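Local coordinates for protein beta-glycosidase (PDB 6T2R) that probably hydrolyses beta-glycosidic linkages as an endo-acting family 16 glycoside hydrolase of a gut bacterium, initiating the breakdown of mucin O-glycans, at residues A[55-58]-A[59-63]; A[181-185]-A[186-190]. All coordinates share one frame; numbering follows the deposited sequence.

Contact 1: A[55-58]-A[59-63]; sequences PDWQ and NTQSF
Two consecutive turns sharing Gln-58 coil residues 55-61: Pro-55 O receives both Gln-58 N and Asn-59 N, and a type I beta turn then runs from Gln-58 to Gln-61. The Asn-59 N to Pro-55 O bond, 3.0 Å, is bent at the hydrogen (134°), although the donor stands almost in line with the carbonyl. The second turn closes with a weak bond from Gln-61 N to Gln-58 O.

The side chain of Gln-61 makes the polar side-chain link, while Asn-59 CB rests 3.6 Å from Asp-56 O. Gln-61 leaves the backbone with CG beside its own N (chi1 -64°) and bends again at chi2, which folds the amide back toward Trp-57. There NE2 donates to Trp-57 O at 3.1 Å along a nearly straight path (168°), and the acceptor lies in the Gln-61 amide plane. Met-234 O takes a second bond from NE2, so two carbonyls fix the rotation of this buried amide. The same nitrogen approaches the indole obliquely, 3.9 Å from Trp-57 CE3. On one face of that ring sits Gln-58 CB, over its centre, while Gln-58 CG meets Gln-61 CG at 3.8 Å. The extended Gln-58 chain carries NE2 on to Pro-51 O. A water 2.6 Å from Thr-60 OG1 can also donate to Trp-57 O, although it has more acceptors in reach than protons; this hydroxyl has a further partner in Thr-94 OG1.

The coil belongs to the long connection between strands 48-49 and 68-71. Trp-57 packs against Leu-231 and Asp-233 of strand 228-233 and meets Trp-127 of strand 125-130 edge-to-face, while Thr-60 is bonded through its backbone to Thr-94, securing the loop to strand 92-98.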
ATOM      1  N   PRO A  55      10.183 -11.702   5.348  1.00 40.20           N
ATOM      2  CA  PRO A  55       9.078 -11.269   6.217  1.00 38.68           C
ATOM      3  C   PRO A  55       7.748 -11.911   5.794  1.00 38.64           C
ATOM      4  O   PRO A  55       7.637 -12.291   4.628  1.00 37.74           O
ATOM      5  CB  PRO A  55       9.020  -9.737   6.104  1.00 40.05           C
ATOM      6  CG  PRO A  55      10.280  -9.317   5.310  1.00 40.30           C
ATOM      7  CD  PRO A  55      10.843 -10.573   4.662  1.00 41.17           C
ATOM      8  N   ASP A  56       6.801 -12.035   6.738  1.00 37.83           N
ATOM      9  CA  ASP A  56       5.477 -12.700   6.561  1.00 39.14           C
ATOM     10  C   ASP A  56       4.773 -12.191   5.292  1.00 41.48           C
ATOM     11  O   ASP A  56       4.032 -12.976   4.655  1.00 38.56           O
ATOM     12  CB  ASP A  56       4.509 -12.448   7.730  1.00 39.04           C
ATOM     13  CG  ASP A  56       4.693 -13.363   8.926  1.00 44.53           C
ATOM     14  OD1 ASP A  56       5.675 -14.116   8.930  1.00 52.28           O
ATOM     15  OD2 ASP A  56       3.857 -13.307   9.853  1.00 41.66           O
ATOM     16  N   TRP A  57       4.956 -10.912   4.963  1.00 37.68           N
ATOM     17  CA  TRP A  57       4.243 -10.276   3.836  1.00 35.36           C
ATOM     18  C   TRP A  57       4.881 -10.741   2.534  1.00 29.43           C
ATOM     19  O   TRP A  57       4.144 -10.849   1.552  1.00 27.88           O
ATOM     20  CB  TRP A  57       4.247  -8.749   3.971  1.00 31.24           C
ATOM     21  CG  TRP A  57       5.506  -8.086   3.517  1.00 29.13           C
ATOM     22  CD1 TRP A  57       6.579  -7.732   4.285  1.00 28.32           C
ATOM     23  CD2 TRP A  57       5.819  -7.676   2.182  1.00 27.10           C
ATOM     24  NE1 TRP A  57       7.524  -7.105   3.525  1.00 26.91           N
ATOM     25  CE2 TRP A  57       7.083  -7.047   2.233  1.00 25.53           C
ATOM     26  CE3 TRP A  57       5.140  -7.738   0.959  1.00 27.25           C
ATOM     27  CZ2 TRP A  57       7.695  -6.511   1.105  1.00 25.38           C
ATOM     28  CZ3 TRP A  57       5.761  -7.220  -0.161  1.00 25.79           C
ATOM     29  CH2 TRP A  57       7.006  -6.593  -0.081  1.00 24.43           C
ATOM     30  N   GLN A  58       6.191 -10.967   2.544  1.00 28.11           N
ATOM     31  CA  GLN A  58       6.991 -11.154   1.308  1.00 30.51           C
ATOM     32  C   GLN A  58       7.283 -12.644   1.048  1.00 31.92           C
ATOM     33  O   GLN A  58       7.869 -12.940  -0.009  1.00 32.15           O
ATOM     34  CB  GLN A  58       8.267 -10.334   1.403  1.00 29.62           C
ATOM     35  CG  GLN A  58       8.710  -9.821   0.045  1.00 30.14           C
ATOM     36  CD  GLN A  58      10.018  -9.106   0.162  1.00 31.11           C
ATOM     37  OE1 GLN A  58      10.510  -8.917   1.268  1.00 31.31           O
ATOM     38  NE2 GLN A  58      10.566  -8.699  -0.975  1.00 34.08           N
ATOM     39  N   ASN A  59       6.925 -13.501   2.013  1.00 33.08           N
ATOM     40  CA  ASN A  59       6.929 -14.984   1.974  1.00 36.42           C
ATOM     41  C   ASN A  59       6.519 -15.622   0.656  1.00 37.88           C
ATOM     42  O   ASN A  59       7.003 -16.722   0.364  1.00 39.47           O
ATOM     43  CB  ASN A  59       5.782 -15.552   2.811  1.00 36.60           C
ATOM     44  CG  ASN A  59       6.375 -15.975   4.097  1.00 35.49           C
ATOM     45  OD1 ASN A  59       7.573 -15.888   4.173  1.00 47.41           O
ATOM     46  ND2 ASN A  59       5.588 -16.411   5.047  1.00 44.11           N
ATOM     47  N   THR A  60       5.473 -15.087   0.057  1.00 32.41           N
ATOM     48  CA  THR A  60       4.699 -15.762  -1.007  1.00 33.47           C
ATOM     49  C   THR A  60       4.946 -15.073  -2.347  1.00 31.53           C
ATOM     50  O   THR A  60       4.379 -15.558  -3.374  1.00 34.40           O
ATOM     51  CB  THR A  60       3.229 -15.726  -0.591  1.00 34.54           C
ATOM     52  OG1 THR A  60       2.888 -14.350  -0.348  1.00 30.92           O
ATOM     53  CG2 THR A  60       2.978 -16.593   0.628  1.00 33.34           C
ATOM     54  N   GLN A  61       5.690 -13.956  -2.327  1.00 31.55           N
ATOM     55  CA  GLN A  61       5.774 -13.028  -3.486  1.00 31.20           C
ATOM     56  C   GLN A  61       6.439 -13.820  -4.595  1.00 32.16           C
ATOM     57  O   GLN A  61       7.319 -14.640  -4.248  1.00 31.04           O
ATOM     58  CB  GLN A  61       6.501 -11.748  -3.105  1.00 30.07           C
ATOM     59  CG  GLN A  61       5.753 -10.944  -2.040  1.00 32.53           C
ATOM     60  CD  GLN A  61       4.382 -10.405  -2.430  1.00 31.57           C
ATOM     61  OE1 GLN A  61       4.137 -10.053  -3.587  1.00 26.85           O
ATOM     62  NE2 GLN A  61       3.476 -10.338  -1.456  1.00 23.57           N
ATOM     63  N   SER A  62       5.961 -13.674  -5.823  1.00 31.88           N
ATOM     64  CA  SER A  62       6.269 -14.630  -6.930  1.00 30.70           C
ATOM     65  C   SER A  62       6.308 -13.912  -8.274  1.00 31.66           C
ATOM     66  O   SER A  62       5.508 -12.963  -8.471  1.00 33.62           O
ATOM     67  CB  SER A  62       5.272 -15.733  -6.952  1.00 29.44           C
ATOM     68  OG  SER A  62       5.387 -16.511  -8.116  1.00 27.09           O
ATOM     69  N   PHE A  63       7.179 -14.377  -9.170  1.00 32.16           N
ATOM     70  CA  PHE A  63       7.241 -13.922 -10.585  1.00 35.05           C
ATOM     71  C   PHE A  63       6.301 -14.777 -11.445  1.00 33.04           C
ATOM     72  O   PHE A  63       6.126 -14.475 -12.610  1.00 30.27           O
ATOM     73  CB  PHE A  63       8.678 -13.928 -11.110  1.00 36.60           C
ATOM     74  CG  PHE A  63       9.569 -12.883 -10.482  1.00 40.12           C
ATOM     75  CD1 PHE A  63       9.042 -11.795  -9.800  1.00 39.37           C
ATOM     76  CD2 PHE A  63      10.944 -12.990 -10.574  1.00 39.36           C
ATOM     77  CE1 PHE A  63       9.871 -10.851  -9.222  1.00 42.37           C
ATOM     78  CE2 PHE A  63      11.771 -12.034 -10.005  1.00 43.90           C
ATOM     79  CZ  PHE A  63      11.233 -10.964  -9.334  1.00 41.65           C
TER
HETATM   80  O   HOH W   1       2.211 -13.416   1.950  1.00 31.00           O

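Contact 2: A[181-185]-A[186-190]; sequences PINPE and DFNVY
Hydrogen bonding centres on the backbone of Asn-183 and the side chain of Asn-188. The primary amide of Asn-188 grips both polar backbone atoms of Asn-183: ND2 donates to Asn-183 O at 2.9 Å, and OD1 accepts Asn-183 N at 3.2 Å. The first bond is almost straight (170°), with its acceptor in the amide plane of Asn-188. Asn-183 O also closes a type I beta turn by accepting Asp-186 N at 3.0 Å. These two donors reach the oxygen from opposite faces of its carbonyl plane, neither of them along a lone pair. With CG of Asn-188 beside its own N (chi1 -60°), the amide extends from the strand to the turn.

Water adds a further link: one molecule lies 2.9 Å from Asn-183 OD1 and 2.8 Å from Phe-187 O, although competing acceptors mean that it may not serve both at once.

The apolar contact is between Ile-182 and Tyr-190, whose side chains cross at about a right angle. Ile-182 CG2 lies at the ring edge, near its plane and 3.9 Å from Tyr-190 CE1, while Ile-182 CD1 touches the hydroxyl, 3.6 Å from Tyr-190 OH. Both residues also touch Val-156, placing this pair against strand 155-161.

Asn-188 is buried, and the protein supplies partners for its amide: OD1 takes a second bond from Asn-204 ND2, and ND2 gives one hydrogen to Asn-183 O. One strand side chain thus bonds both the N-H and the C=O of a turn residue, tying the turn to strand 187-195 through a two-bond amide contact.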
ATOM      1  N   PRO A 181     -14.863   0.903   8.393  1.00 32.62           N
ATOM      2  CA  PRO A 181     -15.625  -0.032   7.575  1.00 35.95           C
ATOM      3  C   PRO A 181     -15.440   0.295   6.093  1.00 35.51           C
ATOM      4  O   PRO A 181     -15.234   1.480   5.772  1.00 31.34           O
ATOM      5  CB  PRO A 181     -17.104   0.158   7.991  1.00 34.80           C
ATOM      6  CG  PRO A 181     -17.036   0.934   9.310  1.00 36.52           C
ATOM      7  CD  PRO A 181     -15.731   1.711   9.263  1.00 35.61           C
ATOM      8  N   ILE A 182     -15.604  -0.744   5.271  1.00 32.94           N
ATOM      9  CA  ILE A 182     -15.650  -0.645   3.788  1.00 32.51           C
ATOM     10  C   ILE A 182     -16.927  -1.312   3.257  1.00 33.24           C
ATOM     11  O   ILE A 182     -17.590  -2.037   4.003  1.00 32.68           O
ATOM     12  CB  ILE A 182     -14.381  -1.280   3.178  1.00 33.08           C
ATOM     13  CG1 ILE A 182     -14.289  -2.772   3.485  1.00 29.43           C
ATOM     14  CG2 ILE A 182     -13.124  -0.541   3.646  1.00 32.50           C
ATOM     15  CD1 ILE A 182     -13.340  -3.499   2.579  1.00 30.52           C
ATOM     16  N   ASN A 183     -17.227  -1.082   1.983  1.00 33.78           N
ATOM     17  CA  ASN A 183     -18.203  -1.883   1.206  1.00 34.47           C
ATOM     18  C   ASN A 183     -17.418  -3.050   0.636  1.00 29.42           C
ATOM     19  O   ASN A 183     -16.769  -2.899  -0.382  1.00 32.57           O
ATOM     20  CB  ASN A 183     -18.871  -1.030   0.127  1.00 38.04           C
ATOM     21  CG  ASN A 183     -19.490   0.215   0.707  1.00 40.78           C
ATOM     22  OD1 ASN A 183     -19.125   1.324   0.337  1.00 41.83           O
ATOM     23  ND2 ASN A 183     -20.373   0.037   1.671  1.00 43.16           N
ATOM     24  N   PRO A 184     -17.397  -4.219   1.302  1.00 29.75           N
ATOM     25  CA  PRO A 184     -16.411  -5.261   1.009  1.00 32.52           C
ATOM     26  C   PRO A 184     -16.541  -5.903  -0.381  1.00 34.93           C
ATOM     27  O   PRO A 184     -15.549  -6.437  -0.887  1.00 35.18           O
ATOM     28  CB  PRO A 184     -16.610  -6.301   2.139  1.00 31.90           C
ATOM     29  CG  PRO A 184     -18.030  -6.089   2.606  1.00 32.19           C
ATOM     30  CD  PRO A 184     -18.332  -4.610   2.370  1.00 33.07           C
ATOM     31  N   GLU A 185     -17.737  -5.833  -0.973  1.00 38.25           N
ATOM     32  CA  GLU A 185     -18.023  -6.437  -2.301  1.00 41.25           C
ATOM     33  C   GLU A 185     -17.827  -5.360  -3.387  1.00 36.64           C
ATOM     34  O   GLU A 185     -17.832  -5.727  -4.552  1.00 34.41           O
ATOM     35  CB  GLU A 185     -19.414  -7.107  -2.316  1.00 44.30           C
ATOM     36  CG  GLU A 185     -19.656  -8.215  -1.249  1.00 48.59           C
ATOM     37  CD  GLU A 185     -18.543  -9.204  -0.833  1.00 59.65           C
ATOM     38  OE1 GLU A 185     -17.774  -9.710  -1.690  1.00 58.76           O
ATOM     39  OE2 GLU A 185     -18.441  -9.510   0.382  1.00 64.48           O
ATOM     40  N   ASP A 186     -17.592  -4.097  -3.031  1.00 31.68           N
ATOM     41  CA  ASP A 186     -17.455  -2.984  -4.016  1.00 34.29           C
ATOM     42  C   ASP A 186     -16.012  -2.472  -4.129  1.00 29.90           C
ATOM     43  O   ASP A 186     -15.154  -2.799  -3.281  1.00 28.67           O
ATOM     44  CB  ASP A 186     -18.342  -1.785  -3.633  1.00 39.40           C
ATOM     45  CG  ASP A 186     -19.828  -2.115  -3.564  1.00 39.59           C
ATOM     46  OD1 ASP A 186     -20.195  -3.156  -4.073  1.00 43.67           O
ATOM     47  OD2 ASP A 186     -20.589  -1.337  -2.980  1.00 44.35           O
ATOM     48  N   PHE A 187     -15.778  -1.627  -5.126  1.00 30.38           N
ATOM     49  CA  PHE A 187     -14.565  -0.790  -5.186  1.00 33.05           C
ATOM     50  C   PHE A 187     -14.625   0.207  -4.025  1.00 35.60           C
ATOM     51  O   PHE A 187     -15.704   0.732  -3.689  1.00 38.10           O
ATOM     52  CB  PHE A 187     -14.427  -0.044  -6.513  1.00 31.68           C
ATOM     53  CG  PHE A 187     -13.962  -0.907  -7.658  1.00 35.71           C
ATOM     54  CD1 PHE A 187     -12.606  -1.164  -7.846  1.00 33.31           C
ATOM     55  CD2 PHE A 187     -14.866  -1.429  -8.572  1.00 29.85           C
ATOM     56  CE1 PHE A 187     -12.171  -1.974  -8.881  1.00 34.45           C
ATOM     57  CE2 PHE A 187     -14.418  -2.215  -9.618  1.00 30.54           C
ATOM     58  CZ  PHE A 187     -13.083  -2.512  -9.759  1.00 30.75           C
ATOM     59  N   ASN A 188     -13.473   0.466  -3.419  1.00 31.18           N
ATOM     60  CA  ASN A 188     -13.332   1.511  -2.389  1.00 28.42           C
ATOM     61  C   ASN A 188     -12.070   2.272  -2.753  1.00 29.40           C
ATOM     62  O   ASN A 188     -11.178   1.682  -3.402  1.00 28.68           O
ATOM     63  CB  ASN A 188     -13.276   0.884  -1.013  1.00 28.70           C
ATOM     64  CG  ASN A 188     -14.518   0.090  -0.660  1.00 29.18           C
ATOM     65  OD1 ASN A 188     -15.452   0.647  -0.116  1.00 30.68           O
ATOM     66  ND2 ASN A 188     -14.506  -1.221  -0.884  1.00 29.88           N
ATOM     67  N   VAL A 189     -11.979   3.519  -2.336  1.00 26.88           N
ATOM     68  CA  VAL A 189     -10.780   4.370  -2.585  1.00 28.52           C
ATOM     69  C   VAL A 189      -9.988   4.531  -1.277  1.00 28.78           C
ATOM     70  O   VAL A 189     -10.485   5.222  -0.374  1.00 30.08           O
ATOM     71  CB  VAL A 189     -11.182   5.734  -3.160  1.00 28.98           C
ATOM     72  CG1 VAL A 189      -9.944   6.582  -3.466  1.00 30.79           C
ATOM     73  CG2 VAL A 189     -12.049   5.560  -4.410  1.00 30.62           C
ATOM     74  N   TYR A 190      -8.794   3.940  -1.212  1.00 26.63           N
ATOM     75  CA  TYR A 190      -7.857   4.024  -0.065  1.00 25.67           C
ATOM     76  C   TYR A 190      -6.878   5.161  -0.313  1.00 25.45           C
ATOM     77  O   TYR A 190      -6.260   5.195  -1.401  1.00 26.24           O
ATOM     78  CB  TYR A 190      -7.212   2.652   0.161  1.00 25.25           C
ATOM     79  CG  TYR A 190      -8.242   1.552   0.297  1.00 26.02           C
ATOM     80  CD1 TYR A 190      -8.906   1.354   1.493  1.00 24.31           C
ATOM     81  CD2 TYR A 190      -8.619   0.772  -0.789  1.00 25.25           C
ATOM     82  CE1 TYR A 190      -9.875   0.378   1.625  1.00 24.13           C
ATOM     83  CE2 TYR A 190      -9.586  -0.212  -0.682  1.00 22.89           C
ATOM     84  CZ  TYR A 190     -10.206  -0.416   0.537  1.00 25.51           C
ATOM     85  OH  TYR A 190     -11.153  -1.391   0.672  1.00 24.49           O
TER
HETATM   86  O   HOH W   2     -17.667   1.974  -2.049  1.00 31.16           O
HETATM   87  O   HOH W   3     -13.981  -4.524  -2.056  1.00 24.01           O

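Overall arrangement
Contact 1 comes first along the chain, in the loop between strands 48-49 and 68-71; contact 2 follows much later, at the turn joining strands 177-181 and 187-195. Their centres lie 24 Å apart, with nearest atoms about 16 Å apart, so they do not touch. Strand pairing relates them indirectly: strand 92-98, to which Thr-60 of contact 1 is bonded, connects through 228-233, 125-130, 143-145 and 155-161 to 177-181, while 187-195 pairs with 108-116. This fits the curved antiparallel beta-sandwich of family 16 enzymes. Contact 1 shapes a long loop beside the strands, whereas contact 2 organises a short connection between strands with different pairing partners.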